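Local structure of thioesterase domain protein YiiD (Shewanella oneidensis, 1T82) at residues T67-T72 / L131-F136; Y99-T104 / D138-A143. The protein is a hotdog-fold dimer of unproven activity, probably a thioesterase or an acyltransferase. One frame throughout, in Å; residues are numbered along the deposited sequence.

Contact 1: T67-T72 / L131-F136; sequences TIMTLT and LEVQLF
Met69, a selenomethionine, reaches from helix 67-72 to the backbone of strand 131-136 and makes the largest single share of this contact, with Val133 close behind. Its terminal CE lies 3.2 Å from Val133 O and 3.5 Å from Leu135 N, so the methyl sits against the strand's peptide groups as much as against its side chains. The chain runs straight out to SE and then bends, chi3 95°, which turns CE onto Leu135, 3.7 Å from that residue's CB. The selenomethionine and leucine side chains are nearly perpendicular.

Val133 meets the root of the same residue. Its CG1 packs 4.0 Å from Met69 CB, the two chains running alongside in opposite senses, while its CG2 branch lies 3.7 Å from Met69 O. One turn on, Thr72 turns its methyl toward Val133, and its hydroxyl bonds back to Ile68 O at 2.9 Å from OG1. That carbonyl also accepts from Thr72 N, from the opposite face of its plane, so the hydroxyl is used within the helix while the methyl faces Val133.

This is the hotdog arrangement, with helix 62-84 lying on an antiparallel sheet. Strand 127-137 runs between strands 108-112 and 140-152, whose Val109 and Phe145 flank Val133, and Gly63 and Phe61 of the second subunit pack against Thr67 and Leu71.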
loop_
_atom_site.group_PDB
_atom_site.type_symbol
_atom_site.label_atom_id
_atom_site.label_comp_id
_atom_site.label_asym_id
_atom_site.label_seq_id
_atom_site.Cartn_x
_atom_site.Cartn_y
_atom_site.Cartn_z
ATOM N N THR B 67 -1.213 3.034 -1.251
ATOM C CA THR B 67 -1.547 2.783 -2.642
ATOM C C THR B 67 -1.610 4.043 -3.487
ATOM O O THR B 67 -1.072 4.071 -4.591
ATOM C CB THR B 67 -2.872 2.016 -2.767
ATOM O OG1 THR B 67 -2.732 0.734 -2.138
ATOM C CG2 THR B 67 -3.230 1.818 -4.236
ATOM N N ILE B 68 -2.254 5.093 -2.985
ATOM C CA ILE B 68 -2.326 6.311 -3.780
ATOM C C ILE B 68 -0.932 6.910 -3.967
ATOM O O ILE B 68 -0.621 7.437 -5.032
ATOM C CB ILE B 68 -3.299 7.364 -3.155
ATOM C CG1 ILE B 68 -3.358 8.613 -4.034
ATOM C CG2 ILE B 68 -2.864 7.735 -1.757
ATOM C CD1 ILE B 68 -4.497 9.552 -3.666
HETATM N N MSE B 69 -0.086 6.811 -2.948
HETATM C CA MSE B 69 1.260 7.357 -3.068
HETATM C C MSE B 69 2.089 6.551 -4.059
HETATM O O MSE B 69 2.806 7.124 -4.870
HETATM C CB MSE B 69 1.940 7.403 -1.696
HETATM C CG MSE B 69 1.222 8.346 -0.747
HETATM SE SE MSE B 69 1.943 8.462 1.035
HETATM C CE MSE B 69 3.074 10.015 0.824
ATOM N N THR B 70 1.986 5.229 -4.017
ATOM C CA THR B 70 2.757 4.440 -4.958
ATOM C C THR B 70 2.268 4.646 -6.394
ATOM O O THR B 70 3.074 4.651 -7.319
ATOM C CB THR B 70 2.751 2.940 -4.608
ATOM O OG1 THR B 70 3.696 2.268 -5.453
ATOM C CG2 THR B 70 1.373 2.343 -4.810
ATOM N N LEU B 71 0.961 4.828 -6.591
ATOM C CA LEU B 71 0.454 5.062 -7.943
ATOM C C LEU B 71 0.873 6.442 -8.440
ATOM O O LEU B 71 1.069 6.647 -9.640
ATOM C CB LEU B 71 -1.074 4.929 -7.998
ATOM C CG LEU B 71 -1.621 3.499 -8.043
ATOM C CD1 LEU B 71 -3.119 3.528 -7.809
ATOM C CD2 LEU B 71 -1.301 2.855 -9.394
ATOM N N THR B 72 1.020 7.393 -7.522
ATOM C CA THR B 72 1.439 8.735 -7.903
ATOM C C THR B 72 2.889 8.688 -8.390
ATOM O O THR B 72 3.228 9.297 -9.402
ATOM C CB THR B 72 1.282 9.724 -6.722
ATOM O OG1 THR B 72 -0.110 9.877 -6.421
ATOM C CG2 THR B 72 1.859 11.093 -7.075
ATOM N N LEU B 131 11.992 8.195 -6.281
ATOM C CA LEU B 131 11.048 9.290 -6.129
ATOM C C LEU B 131 10.570 9.477 -4.702
ATOM O O LEU B 131 10.499 8.530 -3.916
ATOM C CB LEU B 131 9.822 9.074 -7.022
ATOM C CG LEU B 131 10.025 9.047 -8.534
ATOM C CD1 LEU B 131 8.685 8.820 -9.224
ATOM C CD2 LEU B 131 10.632 10.367 -8.988
ATOM N N GLU B 132 10.235 10.717 -4.379
ATOM C CA GLU B 132 9.724 11.053 -3.063
ATOM C C GLU B 132 8.302 11.547 -3.262
ATOM O O GLU B 132 8.065 12.453 -4.057
ATOM C CB GLU B 132 10.561 12.159 -2.437
ATOM C CG GLU B 132 10.115 12.548 -1.051
ATOM C CD GLU B 132 11.028 13.584 -0.435
ATOM O OE1 GLU B 132 10.984 14.749 -0.880
ATOM O OE2 GLU B 132 11.798 13.221 0.476
ATOM N N VAL B 133 7.358 10.948 -2.548
ATOM C CA VAL B 133 5.966 11.354 -2.656
ATOM C C VAL B 133 5.511 11.849 -1.293
ATOM O O VAL B 133 5.846 11.251 -0.272
ATOM C CB VAL B 133 5.067 10.173 -3.088
ATOM C CG1 VAL B 133 3.630 10.649 -3.245
ATOM C CG2 VAL B 133 5.573 9.572 -4.393
ATOM N N GLN B 134 4.767 12.953 -1.270
ATOM C CA GLN B 134 4.270 13.497 -0.011
ATOM C C GLN B 134 2.757 13.613 -0.062
ATOM O O GLN B 134 2.190 13.936 -1.101
ATOM C CB GLN B 134 4.870 14.875 0.260
ATOM C CG GLN B 134 6.369 14.868 0.472
ATOM C CD GLN B 134 6.872 16.202 0.980
ATOM O OE1 GLN B 134 6.668 17.237 0.347
ATOM N NE2 GLN B 134 7.536 16.183 2.125
ATOM N N LEU B 135 2.102 13.348 1.063
ATOM C CA LEU B 135 0.652 13.440 1.122
ATOM C C LEU B 135 0.246 14.518 2.116
ATOM O O LEU B 135 0.663 14.501 3.276
ATOM C CB LEU B 135 0.056 12.083 1.517
ATOM C CG LEU B 135 -1.473 11.966 1.552
ATOM C CD1 LEU B 135 -1.881 10.530 1.234
ATOM C CD2 LEU B 135 -1.998 12.393 2.913
ATOM N N PHE B 136 -0.559 15.461 1.643
ATOM C CA PHE B 136 -1.034 16.562 2.470
ATOM C C PHE B 136 -2.551 16.539 2.603
ATOM O O PHE B 136 -3.255 16.075 1.706
ATOM C CB PHE B 136 -0.636 17.909 1.856
ATOM C CG PHE B 136 0.842 18.074 1.642
ATOM C CD1 PHE B 136 1.458 17.561 0.504
ATOM C CD2 PHE B 136 1.620 18.738 2.586
ATOM C CE1 PHE B 136 2.828 17.706 0.310
ATOM C CE2 PHE B 136 2.994 18.888 2.399
ATOM C CZ PHE B 136 3.597 18.370 1.260
#

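Contact 2: Y99-T104 / D138-A143; sequences YLAPVT and DGKLCA
Tyr99 ends strand 89-99 as the non-hydrogen-bonded antiparallel partner of Ala143, their CA atoms 4.6 Å apart. Its ring packs on Ile65 and Tyr66 of helix 62-84, and its hydroxyl bonds to Ala62 O and to Tyr66 OH of the second subunit. At Leu100 the chain leaves the strand, and one acceptor holds the turn: Cys142 O takes Leu100 N at 2.8 Å and Ala101 N at 3.2 Å, both from the same face of its plane. Leu100 N stands 42° out of that plane. The Leu100 side chain reaches across to Leu141, its CD1 3.7 Å from Leu141 CG.

Cys142 and Ala143 both face Leu135 of strand 127-137, a classic beta bulge in strand 140-152 of the hotdog sheet. The cysteine side chain lies against the loop, CB 3.4 Å from Ala101 O and SG 3.7 Å from Pro102 O. Ala101 turns its methyl to the end of Lys140. The lysine chain, bent at chi3 (67°), gives a hydrogen bond from NZ to a water, which in turn donates to Pro102 O. Val103 is buried; its CG2 lies 4.0 Å from Cys142 CB, and it packs on Ile65 and Leu135. Thr104 OG1 is 4.0 Å from Asp138 OD2.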
loop_
_atom_site.group_PDB
_atom_site.type_symbol
_atom_site.label_atom_id
_atom_site.label_comp_id
_atom_site.label_asym_id
_atom_site.label_seq_id
_atom_site.Cartn_x
_atom_site.Cartn_y
_atom_site.Cartn_z
ATOM N N TYR B 99 3.762 7.315 8.459
ATOM C CA TYR B 99 2.463 7.934 8.665
ATOM C C TYR B 99 2.613 8.938 9.803
ATOM O O TYR B 99 2.877 8.561 10.944
ATOM C CB TYR B 99 1.420 6.871 9.014
ATOM C CG TYR B 99 1.234 5.819 7.939
ATOM C CD1 TYR B 99 2.038 4.679 7.900
ATOM C CD2 TYR B 99 0.237 5.956 6.976
ATOM C CE1 TYR B 99 1.844 3.694 6.925
ATOM C CE2 TYR B 99 0.041 4.989 6.001
ATOM C CZ TYR B 99 0.839 3.863 5.980
ATOM O OH TYR B 99 0.627 2.904 5.024
ATOM N N LEU B 100 2.439 10.217 9.482
ATOM C CA LEU B 100 2.599 11.294 10.455
ATOM C C LEU B 100 1.329 11.712 11.183
ATOM O O LEU B 100 1.354 11.962 12.388
ATOM C CB LEU B 100 3.194 12.520 9.766
ATOM C CG LEU B 100 4.495 12.309 8.987
ATOM C CD1 LEU B 100 4.912 13.626 8.343
ATOM C CD2 LEU B 100 5.577 11.801 9.916
ATOM N N ALA B 101 0.225 11.806 10.453
ATOM C CA ALA B 101 -1.036 12.215 11.057
ATOM C C ALA B 101 -2.217 11.659 10.281
ATOM O O ALA B 101 -2.104 11.355 9.092
ATOM C CB ALA B 101 -1.113 13.740 11.109
ATOM N N PRO B 102 -3.374 11.515 10.945
ATOM C CA PRO B 102 -4.550 10.987 10.251
ATOM C C PRO B 102 -4.989 11.893 9.100
ATOM O O PRO B 102 -4.836 13.118 9.164
ATOM C CB PRO B 102 -5.604 10.914 11.359
ATOM C CG PRO B 102 -4.780 10.677 12.592
ATOM C CD PRO B 102 -3.633 11.644 12.389
ATOM N N VAL B 103 -5.520 11.275 8.049
ATOM C CA VAL B 103 -6.008 11.983 6.871
ATOM C C VAL B 103 -7.523 12.065 7.006
ATOM O O VAL B 103 -8.214 11.049 6.950
ATOM C CB VAL B 103 -5.652 11.223 5.575
ATOM C CG1 VAL B 103 -6.220 11.950 4.371
ATOM C CG2 VAL B 103 -4.144 11.082 5.454
ATOM N N THR B 104 -8.035 13.281 7.167
ATOM C CA THR B 104 -9.465 13.495 7.370
ATOM C C THR B 104 -10.324 13.919 6.181
ATOM O O THR B 104 -11.528 14.142 6.330
ATOM C CB THR B 104 -9.678 14.494 8.512
ATOM O OG1 THR B 104 -8.950 15.696 8.235
ATOM C CG2 THR B 104 -9.190 13.899 9.819
ATOM N N ASP B 138 -5.451 19.368 4.100
ATOM C CA ASP B 138 -5.688 20.698 4.649
ATOM C C ASP B 138 -4.378 21.482 4.740
ATOM O O ASP B 138 -4.224 22.368 5.581
ATOM C CB ASP B 138 -6.346 20.614 6.030
ATOM C CG ASP B 138 -7.744 20.031 5.973
ATOM O OD1 ASP B 138 -8.405 20.170 4.923
ATOM O OD2 ASP B 138 -8.190 19.447 6.982
ATOM N N GLY B 139 -3.435 21.146 3.867
ATOM C CA GLY B 139 -2.161 21.840 3.852
ATOM C C GLY B 139 -1.165 21.327 4.871
ATOM O O GLY B 139 -0.117 21.939 5.080
ATOM N N LYS B 140 -1.490 20.211 5.515
ATOM C CA LYS B 140 -0.600 19.622 6.503
ATOM C C LYS B 140 -0.033 18.305 5.994
ATOM O O LYS B 140 -0.768 17.475 5.457
ATOM C CB LYS B 140 -1.335 19.374 7.821
ATOM C CG LYS B 140 -0.444 18.772 8.894
ATOM C CD LYS B 140 -1.186 18.545 10.198
ATOM C CE LYS B 140 -2.250 17.478 10.048
ATOM N NZ LYS B 140 -2.957 17.222 11.330
ATOM N N LEU B 141 1.274 18.120 6.163
ATOM C CA LEU B 141 1.942 16.893 5.733
ATOM C C LEU B 141 1.490 15.755 6.643
ATOM O O LEU B 141 1.733 15.788 7.850
ATOM C CB LEU B 141 3.463 17.056 5.827
ATOM C CG LEU B 141 4.281 15.822 5.423
ATOM C CD1 LEU B 141 3.979 15.480 3.979
ATOM C CD2 LEU B 141 5.775 16.082 5.608
ATOM N N CYS B 142 0.847 14.744 6.063
ATOM C CA CYS B 142 0.344 13.618 6.845
ATOM C C CYS B 142 1.048 12.284 6.604
ATOM O O CYS B 142 0.923 11.362 7.410
ATOM C CB CYS B 142 -1.161 13.446 6.606
ATOM S SG CYS B 142 -2.178 14.805 7.235
ATOM N N ALA B 143 1.766 12.170 5.491
ATOM C CA ALA B 143 2.493 10.941 5.187
ATOM C C ALA B 143 3.647 11.200 4.222
ATOM O O ALA B 143 3.562 12.070 3.351
ATOM C CB ALA B 143 1.544 9.875 4.622
HETATM O O HOH W 1 -4.408 15.001 11.126
#

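The two contacts, with centres about 12 Å apart, join where strand 127-137 pairs with strand 140-152, successive strands of one antiparallel sheet. Leu135 belongs to contact 1, yet its backbone probably bonds to both residues of the bulge in contact 2: Leu135 O to Cys142 N at 2.8 Å, and Leu135 N to Ala143 O at 3.0 Å. The methyl of Met69 comes to the same spot, CE 3.3 Å from Ala143 O. Contact 1 is buried, its centre about 5 Å from the centre of the chain, whereas the centre of contact 2 lies about 17 Å out, partly open to solvent. Tyr99 ties the outer contact to the second subunit.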